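Local coordinates for protein FMN-dependent nitronate monooxygenase (Shewanella oneidensis, PDB 5LSM) that probably oxidises propionate 3-nitronate with molecular oxygen to 3-oxopropanoate, using bound FMN, and so detoxifies the nitronate, at residues T265-R277 with A293-A305. Sequence-based numbering, arbitrary orientation.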
loop_
_atom_site.group_PDB
_atom_site.type_symbol
_atom_site.label_atom_id
_atom_site.label_comp_id
_atom_site.label_asym_id
_atom_site.label_seq_id
_atom_site.Cartn_x
_atom_site.Cartn_y
_atom_site.Cartn_z
ATOM N N THR A 265 10.342 1.996 5.679
ATOM C CA THR A 265 9.752 1.122 6.679
ATOM C C THR A 265 9.481 -0.217 6.055
ATOM O O THR A 265 9.586 -0.359 4.843
ATOM C CB THR A 265 8.425 1.668 7.235
ATOM O OG1 THR A 265 7.464 1.773 6.181
ATOM C CG2 THR A 265 8.626 3.011 7.870
ATOM N N ALA A 266 9.198 -1.219 6.889
ATOM C CA ALA A 266 8.802 -2.525 6.380
ATOM C C ALA A 266 8.084 -3.351 7.421
ATOM O O ALA A 266 8.237 -3.148 8.625
ATOM C CB ALA A 266 10.006 -3.284 5.835
ATOM N N LEU A 267 7.294 -4.295 6.947
ATOM C CA LEU A 267 6.635 -5.238 7.835
ATOM C C LEU A 267 7.675 -6.223 8.368
ATOM O O LEU A 267 8.465 -6.758 7.595
ATOM C CB LEU A 267 5.541 -5.977 7.076
ATOM C CG LEU A 267 4.436 -5.100 6.505
ATOM C CD1 LEU A 267 3.439 -5.956 5.742
ATOM C CD2 LEU A 267 3.743 -4.343 7.630
ATOM N N THR A 268 7.705 -6.394 9.690
ATOM C CA THR A 268 8.639 -7.297 10.359
ATOM C C THR A 268 7.931 -8.052 11.478
ATOM O O THR A 268 7.108 -7.478 12.183
ATOM C CB THR A 268 9.840 -6.536 10.959
ATOM O OG1 THR A 268 10.649 -7.429 11.717
ATOM C CG2 THR A 268 9.397 -5.422 11.887
ATOM N N ASN A 269 8.206 -9.354 11.596
ATOM C CA ASN A 269 7.729 -10.142 12.740
ATOM C C ASN A 269 8.794 -10.352 13.814
ATOM O O ASN A 269 8.582 -11.094 14.780
ATOM C CB ASN A 269 7.187 -11.492 12.275
ATOM C CG ASN A 269 8.263 -12.388 11.638
ATOM O OD1 ASN A 269 9.250 -11.925 11.089
ATOM N ND2 ASN A 269 8.019 -13.675 11.660
ATOM N N LEU A 270 9.926 -9.671 13.670
ATOM C CA LEU A 270 11.124 -10.020 14.435
ATOM C C LEU A 270 10.990 -9.668 15.911
ATOM O O LEU A 270 11.622 -10.299 16.740
ATOM C CB LEU A 270 12.375 -9.347 13.844
ATOM C CG LEU A 270 12.907 -9.932 12.528
ATOM C CD1 LEU A 270 13.999 -9.075 11.945
ATOM C CD2 LEU A 270 13.427 -11.347 12.719
ATOM N N PHE A 271 10.170 -8.676 16.245
ATOM C CA PHE A 271 10.141 -8.149 17.606
ATOM C C PHE A 271 9.028 -8.743 18.448
ATOM O O PHE A 271 9.062 -8.657 19.671
ATOM C CB PHE A 271 9.981 -6.628 17.588
ATOM C CG PHE A 271 11.046 -5.926 16.827
ATOM C CD1 PHE A 271 12.248 -5.604 17.434
ATOM C CD2 PHE A 271 10.890 -5.674 15.475
ATOM C CE1 PHE A 271 13.246 -4.962 16.729
ATOM C CE2 PHE A 271 11.887 -5.027 14.755
ATOM C CZ PHE A 271 13.072 -4.687 15.384
ATOM N N SER A 272 8.009 -9.282 17.799
ATOM C CA SER A 272 6.789 -9.674 18.506
ATOM C C SER A 272 6.270 -11.084 18.141
ATOM O O SER A 272 5.626 -11.736 18.965
ATOM C CB SER A 272 5.709 -8.638 18.236
ATOM O OG SER A 272 5.262 -8.753 16.897
ATOM N N GLY A 273 6.564 -11.552 16.926
ATOM C CA GLY A 273 5.932 -12.761 16.377
ATOM C C GLY A 273 4.877 -12.495 15.309
ATOM O O GLY A 273 4.347 -13.428 14.696
ATOM N N ARG A 274 4.519 -11.224 15.132
ATOM C CA ARG A 274 3.440 -10.851 14.225
ATOM C C ARG A 274 3.865 -9.678 13.361
ATOM O O ARG A 274 4.580 -8.776 13.826
ATOM C CB ARG A 274 2.162 -10.512 15.025
ATOM C CG ARG A 274 1.145 -11.650 15.046
ATOM C CD ARG A 274 -0.161 -11.271 15.729
ATOM N NE ARG A 274 -1.086 -10.729 14.757
ATOM C CZ ARG A 274 -2.211 -11.298 14.357
ATOM N NH1 ARG A 274 -2.680 -12.387 14.935
ATOM N NH2 ARG A 274 -2.921 -10.706 13.421
ATOM N N PRO A 275 3.460 -9.689 12.086
ATOM C CA PRO A 275 3.815 -8.584 11.174
ATOM C C PRO A 275 3.471 -7.201 11.746
ATOM O O PRO A 275 2.319 -6.943 12.080
ATOM C CB PRO A 275 2.970 -8.855 9.941
ATOM C CG PRO A 275 2.655 -10.294 9.997
ATOM C CD PRO A 275 2.577 -10.669 11.450
ATOM N N ALA A 276 4.476 -6.339 11.866
ATOM C CA ALA A 276 4.266 -4.958 12.266
ATOM C C ALA A 276 5.188 -4.035 11.464
ATOM O O ALA A 276 6.315 -4.430 11.122
ATOM C CB ALA A 276 4.537 -4.804 13.755
ATOM N N ARG A 277 4.725 -2.809 11.186
ATOM C CA ARG A 277 5.496 -1.873 10.358
ATOM C C ARG A 277 6.337 -0.955 11.230
ATOM O O ARG A 277 5.814 -0.247 12.109
ATOM C CB ARG A 277 4.585 -1.033 9.449
ATOM C CG ARG A 277 5.344 -0.070 8.530
ATOM C CD ARG A 277 4.419 0.750 7.606
ATOM N NE ARG A 277 3.771 -0.103 6.607
ATOM C CZ ARG A 277 4.378 -0.646 5.545
ATOM N NH1 ARG A 277 5.637 -0.360 5.259
ATOM N NH2 ARG A 277 3.715 -1.475 4.766
ATOM N N ALA A 293 11.157 -18.336 11.268
ATOM C CA ALA A 293 11.635 -19.034 12.482
ATOM C C ALA A 293 11.244 -18.376 13.825
ATOM O O ALA A 293 11.430 -18.969 14.875
ATOM C CB ALA A 293 13.148 -19.179 12.412
ATOM N N VAL A 294 10.736 -17.149 13.785
ATOM C CA VAL A 294 10.323 -16.431 14.983
ATOM C C VAL A 294 9.112 -17.086 15.653
ATOM O O VAL A 294 8.173 -17.474 14.989
ATOM C CB VAL A 294 9.964 -14.981 14.641
ATOM C CG1 VAL A 294 9.651 -14.180 15.898
ATOM C CG2 VAL A 294 11.109 -14.343 13.866
ATOM N N PRO A 295 9.133 -17.199 16.986
ATOM C CA PRO A 295 7.984 -17.797 17.644
ATOM C C PRO A 295 6.688 -16.993 17.504
ATOM O O PRO A 295 6.709 -15.772 17.285
ATOM C CB PRO A 295 8.409 -17.879 19.120
ATOM C CG PRO A 295 9.622 -17.029 19.245
ATOM C CD PRO A 295 10.268 -17.013 17.909
ATOM N N ASP A 296 5.572 -17.677 17.723
ATOM C CA ASP A 296 4.268 -17.057 17.632
ATOM C C ASP A 296 4.115 -15.895 18.613
ATOM O O ASP A 296 4.739 -15.865 19.665
ATOM C CB ASP A 296 3.173 -18.089 17.865
ATOM C CG ASP A 296 3.080 -19.100 16.745
ATOM O OD1 ASP A 296 3.560 -18.797 15.631
ATOM O OD2 ASP A 296 2.521 -20.194 16.985
ATOM N N PHE A 297 3.352 -14.900 18.175
ATOM C CA PHE A 297 2.962 -13.746 18.967
ATOM C C PHE A 297 2.228 -14.152 20.260
ATOM O O PHE A 297 1.296 -14.951 20.208
ATOM C CB PHE A 297 2.050 -12.876 18.088
ATOM C CG PHE A 297 1.558 -11.647 18.751
ATOM C CD1 PHE A 297 2.363 -10.519 18.823
ATOM C CD2 PHE A 297 0.299 -11.620 19.337
ATOM C CE1 PHE A 297 1.929 -9.381 19.478
ATOM C CE2 PHE A 297 -0.162 -10.474 19.968
ATOM C CZ PHE A 297 0.657 -9.351 20.035
ATOM N N PRO A 298 2.611 -13.565 21.417
ATOM C CA PRO A 298 3.616 -12.519 21.618
ATOM C C PRO A 298 4.970 -12.995 22.172
ATOM O O PRO A 298 5.667 -12.223 22.840
ATOM C CB PRO A 298 2.944 -11.609 22.647
ATOM C CG PRO A 298 2.193 -12.561 23.501
ATOM C CD PRO A 298 1.703 -13.645 22.577
ATOM N N LEU A 299 5.384 -14.208 21.834
ATOM C CA LEU A 299 6.500 -14.819 22.544
ATOM C C LEU A 299 7.848 -14.173 22.210
ATOM O O LEU A 299 8.683 -14.011 23.089
ATOM C CB LEU A 299 6.520 -16.327 22.311
ATOM C CG LEU A 299 5.239 -16.992 22.817
ATOM C CD1 LEU A 299 5.155 -18.450 22.423
ATOM C CD2 LEU A 299 5.074 -16.815 24.326
ATOM N N ALA A 300 7.984 -13.651 20.999
ATOM C CA ALA A 300 9.294 -13.264 20.471
ATOM C C ALA A 300 9.912 -12.048 21.160
ATOM O O ALA A 300 11.130 -11.883 21.134
ATOM C CB ALA A 300 9.204 -13.020 18.973
ATOM N N SER A 301 9.087 -11.223 21.798
ATOM C CA SER A 301 9.577 -10.045 22.526
ATOM C C SER A 301 10.609 -10.412 23.573
ATOM O O SER A 301 11.588 -9.698 23.753
ATOM C CB SER A 301 8.426 -9.294 23.211
ATOM O OG SER A 301 7.240 -9.434 22.464
ATOM N N SER A 302 10.377 -11.505 24.286
ATOM C CA SER A 302 11.269 -11.884 25.371
ATOM C C SER A 302 12.718 -12.056 24.874
ATOM O O SER A 302 13.655 -11.597 25.540
ATOM C CB SER A 302 10.774 -13.156 26.049
ATOM O OG SER A 302 10.661 -14.201 25.109
ATOM N N ALA A 303 12.878 -12.590 23.656
ATOM C CA ALA A 303 14.203 -12.856 23.071
ATOM C C ALA A 303 15.011 -11.618 22.642
ATOM O O ALA A 303 16.228 -11.713 22.467
ATOM C CB ALA A 303 14.063 -13.793 21.887
ATOM N N VAL A 304 14.350 -10.478 22.437
ATOM C CA VAL A 304 15.061 -9.261 22.010
ATOM C C VAL A 304 15.048 -8.160 23.046
ATOM O O VAL A 304 15.682 -7.132 22.844
ATOM C CB VAL A 304 14.482 -8.657 20.707
ATOM C CG1 VAL A 304 14.902 -9.482 19.501
ATOM C CG2 VAL A 304 12.967 -8.532 20.787
ATOM N N ALA A 305 14.317 -8.355 24.137
ATOM C CA ALA A 305 14.180 -7.312 25.165
ATOM C C ALA A 305 15.540 -6.811 25.659
ATOM O O ALA A 305 15.782 -5.612 25.682
ATOM C CB ALA A 305 13.347 -7.824 26.336
HETATM O O HOH W 1 12.774 -11.880 18.752
HETATM O O HOH W 2 1.746 -15.249 15.664
#
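Phe297 reaches Arg274 and Ser272 with its ring swung anti to its own backbone N (chi1 180°). The aliphatic part of Arg274 lies against the root of that ring, CG 3.4 Å from Phe297 CB, before the chain bends at chi3 (90°) and carries the guanidinium on to His185 O; the guanidinium plane stands 77° from the ring. Ser272 CB sits in plane at the ring edge, 3.9 Å from Phe297 CD1, and Pro298 CB covers one face. Ser272 suits this corner because its small hydroxyl folds back to accept the Arg274 N-H, an ST turn, while also bonding His182. Shortened to an alanine, position 297 would probably leave the Arg274 methylenes and the rings of His73, His182 and Phe133, which pack edge-to-face with Phe297, without their common partner. The segment 265-277 is a beta hairpin beside the TIM barrel, and its connecting loop packs on the turn leading into helix 301-313, with the Phe297 side chain about 9 Å from the FMN. Gly273 belongs there: its CA comes 3.2 Å from Pro295 O, where a CB would clash, and its backbone angles would also jam a CB against the preceding carbonyl O. The carbonyl of Ser272 takes CA-H contacts from Phe297 and Pro298, the former 3.3 Å from Ser272 O to Phe297 CA. Val294, branched at CB, spreads one methyl to Asn269 O (CG1, 3.5 Å) and the other to Leu270 CD2 (CG2, 4.0 Å). A water donates to both Leu270 O and Ala300 O.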